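Local structure of aminoglycoside N(3)-acetyltransferase (Streptomyces griseus, 7LAP) at residues R24-I27 / R28-A32; V281-I284 / E285-N289. The protein probably acetylates the 3-amino group of aminoglycoside antibiotics, as an acyltransferase of the antibiotic N-acetyltransferase family linked to drug resistance. All blocks are in the same frame, centred on the assembly; numbering follows the deposited sequence.

Contacts 1 and 2 are each local, built between neighbouring turns of a single helix: helix 24-34 near the start of the chain and helix 273-289 at its end. Both contacts have their centres about 22 Å from the centre of the chain, and they do not touch, their centres being about 37 Å apart. Each has two buried residues among more open ones, I27 and L31 in contact 1, W283 and I284 in contact 2. The chemistry differs. Contact 1 carries two Arg-Asp salt bridges among its more open residues, whereas in contact 2 a Trp-His stack starts from a buried indole turned to helix 244-254, and the one Arg-Glu pair stays beyond salt-bridge range.

Contact 1 (R24-I27 / R28-A32); sequences RDRI and RHDLA. With FMT (formic acid), chain M.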
loop_
_atom_site.group_PDB
_atom_site.type_symbol
_atom_site.label_atom_id
_atom_site.label_comp_id
_atom_site.label_asym_id
_atom_site.label_seq_id
_atom_site.Cartn_x
_atom_site.Cartn_y
_atom_site.Cartn_z
ATOM N N ARG B 24 13.439 -15.356 -6.003
ATOM C CA ARG B 24 13.969 -15.259 -4.648
ATOM C C ARG B 24 15.424 -15.751 -4.573
ATOM O O ARG B 24 16.295 -15.069 -4.039
ATOM C CB ARG B 24 13.065 -16.071 -3.720
ATOM C CG ARG B 24 13.543 -16.174 -2.279
ATOM C CD ARG B 24 12.589 -17.091 -1.498
ATOM N NE ARG B 24 13.039 -17.329 -0.133
ATOM C CZ ARG B 24 12.288 -17.939 0.781
ATOM N NH1 ARG B 24 11.077 -18.366 0.436
ATOM N NH2 ARG B 24 12.749 -18.127 2.018
ATOM N N ASP B 25 15.705 -16.935 -5.093
ATOM C CA ASP B 25 17.065 -17.452 -4.960
ATOM C C ASP B 25 18.084 -16.646 -5.767
ATOM O O ASP B 25 19.263 -16.575 -5.396
ATOM C CB ASP B 25 17.141 -18.911 -5.376
ATOM C CG ASP B 25 18.540 -19.448 -5.220
ATOM O OD1 ASP B 25 18.985 -19.575 -4.055
ATOM O OD2 ASP B 25 19.211 -19.698 -6.248
ATOM N N ARG B 26 17.661 -16.015 -6.852
ATOM C CA ARG B 26 18.600 -15.218 -7.620
ATOM C C ARG B 26 18.932 -13.922 -6.899
ATOM O O ARG B 26 20.084 -13.471 -6.908
ATOM C CB ARG B 26 18.032 -14.930 -9.011
ATOM C CG ARG B 26 19.031 -14.225 -9.908
ATOM C CD ARG B 26 18.735 -12.779 -9.908
ATOM N NE ARG B 26 19.652 -12.032 -10.763
ATOM C CZ ARG B 26 19.513 -11.915 -12.078
ATOM N NH1 ARG B 26 18.521 -12.531 -12.704
ATOM N NH2 ARG B 26 20.370 -11.195 -12.750
ATOM N N ILE B 27 17.924 -13.286 -6.309
ATOM C CA ILE B 27 18.160 -12.126 -5.471
ATOM C C ILE B 27 19.080 -12.485 -4.302
ATOM O O ILE B 27 20.014 -11.742 -3.983
ATOM C CB ILE B 27 16.821 -11.555 -4.986
ATOM C CG1 ILE B 27 16.003 -11.075 -6.203
ATOM C CG2 ILE B 27 17.093 -10.409 -4.093
ATOM C CD1 ILE B 27 14.561 -10.578 -5.818
ATOM N N ARG B 28 18.828 -13.624 -3.654
ATOM C CA ARG B 28 19.683 -14.047 -2.552
ATOM C C ARG B 28 21.123 -14.156 -3.016
ATOM O O ARG B 28 22.050 -13.677 -2.349
ATOM C CB ARG B 28 19.207 -15.392 -1.986
ATOM C CG ARG B 28 20.132 -15.924 -0.847
ATOM C CD ARG B 28 20.260 -17.431 -0.796
ATOM N NE ARG B 28 20.398 -18.027 -2.131
ATOM C CZ ARG B 28 21.527 -18.068 -2.856
ATOM N NH1 ARG B 28 22.668 -17.549 -2.386
ATOM N NH2 ARG B 28 21.517 -18.651 -4.060
ATOM N N HIS B 29 21.326 -14.783 -4.174
ATOM C CA HIS B 29 22.669 -14.907 -4.740
ATOM C C HIS B 29 23.299 -13.535 -5.005
ATOM O O HIS B 29 24.456 -13.287 -4.622
ATOM C CB HIS B 29 22.604 -15.730 -6.015
ATOM C CG HIS B 29 23.846 -15.653 -6.836
ATOM N ND1 HIS B 29 24.086 -14.624 -7.718
ATOM C CD2 HIS B 29 24.928 -16.464 -6.892
ATOM C CE1 HIS B 29 25.259 -14.813 -8.301
ATOM N NE2 HIS B 29 25.787 -15.926 -7.815
ATOM N N ASP B 30 22.533 -12.607 -5.589
ATOM C CA ASP B 30 23.088 -11.290 -5.891
ATOM C C ASP B 30 23.388 -10.492 -4.623
ATOM O O ASP B 30 24.338 -9.698 -4.606
ATOM C CB ASP B 30 22.143 -10.485 -6.779
ATOM C CG ASP B 30 22.033 -11.057 -8.195
ATOM O OD1 ASP B 30 22.722 -12.057 -8.506
ATOM O OD2 ASP B 30 21.254 -10.493 -8.993
ATOM N N LEU B 31 22.567 -10.643 -3.586
ATOM C CA LEU B 31 22.825 -9.942 -2.335
ATOM C C LEU B 31 24.089 -10.460 -1.647
ATOM O O LEU B 31 24.862 -9.672 -1.095
ATOM C CB LEU B 31 21.635 -10.090 -1.381
ATOM C CG LEU B 31 20.342 -9.382 -1.801
ATOM C CD1 LEU B 31 19.144 -9.884 -0.935
ATOM C CD2 LEU B 31 20.489 -7.826 -1.791
ATOM N N ALA B 32 24.273 -11.782 -1.607
ATOM C CA ALA B 32 25.504 -12.343 -1.069
ATOM C C ALA B 32 26.733 -11.865 -1.866
ATOM O O ALA B 32 27.758 -11.521 -1.276
ATOM C CB ALA B 32 25.414 -13.870 -1.055
HETATM C C FMT M . 9.861 -19.044 3.381
HETATM O O1 FMT M . 9.778 -20.015 2.627
HETATM O O2 FMT M . 10.504 -19.033 4.434
HETATM O O HOH W 1 21.912 -9.583 -11.181
#
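R26 reaches D30 one turn later because its CG is anti to the backbone N (chi1 -174°) and its chain bends at chi2, while D30 turns CG to the side of its own backbone N (chi1 -69°). R26 NE thus bonds D30 OD2 at 2.8 Å, on the syn side but tilted out of the carboxylate plane. The guanidinium and carboxylate planes are almost perpendicular, 89° apart. A water accepts from R26 NH2 and donates to the same OD2, which G264 N also binds. D30 OD1 takes H29 ND1 on its anti lone pair, 3.0 Å away and in the plane of the imidazole, so several donors fix the rotation of this carboxylate. D25 and R28 form a second salt bridge, three residues apart. The R28 chain curls back so that NE and NH2, side-on, both grip D25 OD1, NH2 at 2.7 Å, from one face of the carboxylate. R24 extends away from both pairs, pairing with D67 and giving a hydrogen bond from NH1 to O1 of a formic acid molecule, probably from the crystallisation liquor. On the inner side I27 CG2 rests on L31 CD1, 3.8 Å apart. The arrangement is that of an amphipathic helix, with an i to i+3 and an i to i+4 salt bridge beside its packed side and an apolar i to i+4 pair, I27 and L31, against helix 58-69 and V263 of strand 259-263.

Contact 2 (V281-I284 / E285-N289); sequences VRWI and EEHLN
V281 opens the run with its carbonyl, which accepts E285 N while CB and CG of E285 lie against the same oxygen. The V281 side chain itself packs on A193 and L196 of helix 189-196, and E285 OE2 is held by Q198 N just beyond that helix. R282 follows, side by side with E286. Here the contact is made by the aliphatic part of the arginine, R282 CG lying 3.4 Å from E286 OE2. The bend at chi3 (49°) turns the guanidinium aside, leaving R282 NH1 4.3 Å from E286 OE1, too far for a salt bridge. W283 carries the main side-chain contact. Its indole and the H287 imidazole form an offset stack, the five-membered ring of W283 and the ring of H287 having centroids 3.9 Å apart and planes 19° from parallel. H287 CE1 sits over the pyrrole part, 3.2 Å from W283 NE1. The carbonyl oxygen of W283 also accepts two bonds from H287, from the backbone N at 3.0 Å and from ND1 at 3.0 Å, reaching it from opposite faces of the carbonyl plane. The ND1 bond is the more bent, 141° at the hydrogen, but together with the stack it fixes the imidazole's rotation. The indole also packs on V247, I248 and S251 of helix 244-254. I284 comes last in the first segment: its CG2 meets L288 CD1 at 3.9 Å, and F232 touches both residues. Further on, N289 ND2 bonds E285 O, 3.1 Å away, and Q198 O. This is i to i+4 side-chain pairing along a C-terminal helix, whose successive faces pack on helix 189-196, helix 244-254 and the loop carrying F232.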
loop_
_atom_site.group_PDB
_atom_site.type_symbol
_atom_site.label_atom_id
_atom_site.label_comp_id
_atom_site.label_asym_id
_atom_site.label_seq_id
_atom_site.Cartn_x
_atom_site.Cartn_y
_atom_site.Cartn_z
ATOM N N VAL B 281 29.427 12.923 8.829
ATOM C CA VAL B 281 29.556 14.031 9.764
ATOM C C VAL B 281 30.831 14.810 9.480
ATOM O O VAL B 281 30.840 16.044 9.520
ATOM C CB VAL B 281 29.496 13.515 11.210
ATOM C CG1 VAL B 281 28.101 13.057 11.542
ATOM C CG2 VAL B 281 30.432 12.378 11.387
ATOM N N ARG B 282 31.914 14.109 9.142
ATOM C CA ARG B 282 33.148 14.801 8.799
ATOM C C ARG B 282 32.983 15.608 7.515
ATOM O O ARG B 282 33.519 16.715 7.388
ATOM C CB ARG B 282 34.299 13.804 8.671
ATOM C CG ARG B 282 35.602 14.438 8.193
ATOM C CD ARG B 282 36.785 13.559 8.540
ATOM N NE ARG B 282 36.494 12.196 8.117
ATOM C CZ ARG B 282 36.644 11.750 6.871
ATOM N NH1 ARG B 282 37.125 12.556 5.924
ATOM N NH2 ARG B 282 36.325 10.493 6.575
ATOM N N TRP B 283 32.220 15.083 6.562
ATOM C CA TRP B 283 31.931 15.852 5.357
ATOM C C TRP B 283 31.212 17.151 5.705
ATOM O O TRP B 283 31.595 18.232 5.247
ATOM C CB TRP B 283 31.099 15.008 4.394
ATOM C CG TRP B 283 30.960 15.624 3.033
ATOM C CD1 TRP B 283 31.723 15.367 1.928
ATOM C CD2 TRP B 283 29.997 16.608 2.640
ATOM N NE1 TRP B 283 31.295 16.138 0.873
ATOM C CE2 TRP B 283 30.233 16.903 1.284
ATOM C CE3 TRP B 283 28.954 17.264 3.305
ATOM C CZ2 TRP B 283 29.469 17.833 0.579
ATOM C CZ3 TRP B 283 28.194 18.180 2.607
ATOM C CH2 TRP B 283 28.454 18.456 1.256
ATOM N N ILE B 284 30.174 17.061 6.535
ATOM C CA ILE B 284 29.372 18.236 6.848
ATOM C C ILE B 284 30.182 19.244 7.643
ATOM O O ILE B 284 30.104 20.454 7.403
ATOM C CB ILE B 284 28.097 17.819 7.602
ATOM C CG1 ILE B 284 27.195 16.993 6.684
ATOM C CG2 ILE B 284 27.387 19.047 8.150
ATOM C CD1 ILE B 284 25.997 16.399 7.401
ATOM N N GLU B 285 30.975 18.766 8.600
ATOM C CA GLU B 285 31.722 19.687 9.443
ATOM C C GLU B 285 32.863 20.342 8.680
ATOM O O GLU B 285 33.179 21.517 8.919
ATOM C CB GLU B 285 32.229 18.948 10.673
ATOM C CG GLU B 285 31.073 18.574 11.595
ATOM C CD GLU B 285 31.512 17.821 12.826
ATOM O OE1 GLU B 285 32.645 17.292 12.815
ATOM O OE2 GLU B 285 30.725 17.758 13.806
ATOM N N GLU B 286 33.478 19.620 7.745
ATOM C CA GLU B 286 34.574 20.235 7.008
ATOM C C GLU B 286 34.060 21.208 5.958
ATOM O O GLU B 286 34.600 22.307 5.820
ATOM C CB GLU B 286 35.466 19.162 6.387
ATOM C CG GLU B 286 36.232 18.394 7.451
ATOM C CD GLU B 286 37.081 17.262 6.899
ATOM O OE1 GLU B 286 36.840 16.819 5.752
ATOM O OE2 GLU B 286 37.987 16.806 7.633
ATOM N N HIS B 287 32.995 20.855 5.242
ATOM C CA HIS B 287 32.488 21.782 4.238
ATOM C C HIS B 287 31.800 22.995 4.864
ATOM O O HIS B 287 31.844 24.089 4.291
ATOM C CB HIS B 287 31.545 21.053 3.283
ATOM C CG HIS B 287 32.258 20.205 2.274
ATOM N ND1 HIS B 287 32.874 19.015 2.603
ATOM C CD2 HIS B 287 32.478 20.388 0.950
ATOM C CE1 HIS B 287 33.432 18.496 1.521
ATOM N NE2 HIS B 287 33.203 19.308 0.505
ATOM N N LEU B 288 31.194 22.845 6.041
ATOM C CA LEU B 288 30.336 23.896 6.566
ATOM C C LEU B 288 30.921 24.687 7.725
ATOM O O LEU B 288 30.303 25.677 8.137
ATOM C CB LEU B 288 28.989 23.311 6.995
ATOM C CG LEU B 288 28.229 22.771 5.793
ATOM C CD1 LEU B 288 26.853 22.331 6.210
ATOM C CD2 LEU B 288 28.164 23.815 4.697
ATOM N N ASN B 289 32.083 24.310 8.254
ATOM C CA ASN B 289 32.609 25.093 9.368
ATOM C C ASN B 289 33.602 26.152 8.924
ATOM O O ASN B 289 33.624 27.250 9.499
ATOM C CB ASN B 289 33.250 24.186 10.415
ATOM C CG ASN B 289 32.273 23.802 11.502
ATOM O OD1 ASN B 289 31.923 24.626 12.348
ATOM N ND2 ASN B 289 31.801 22.552 11.472
#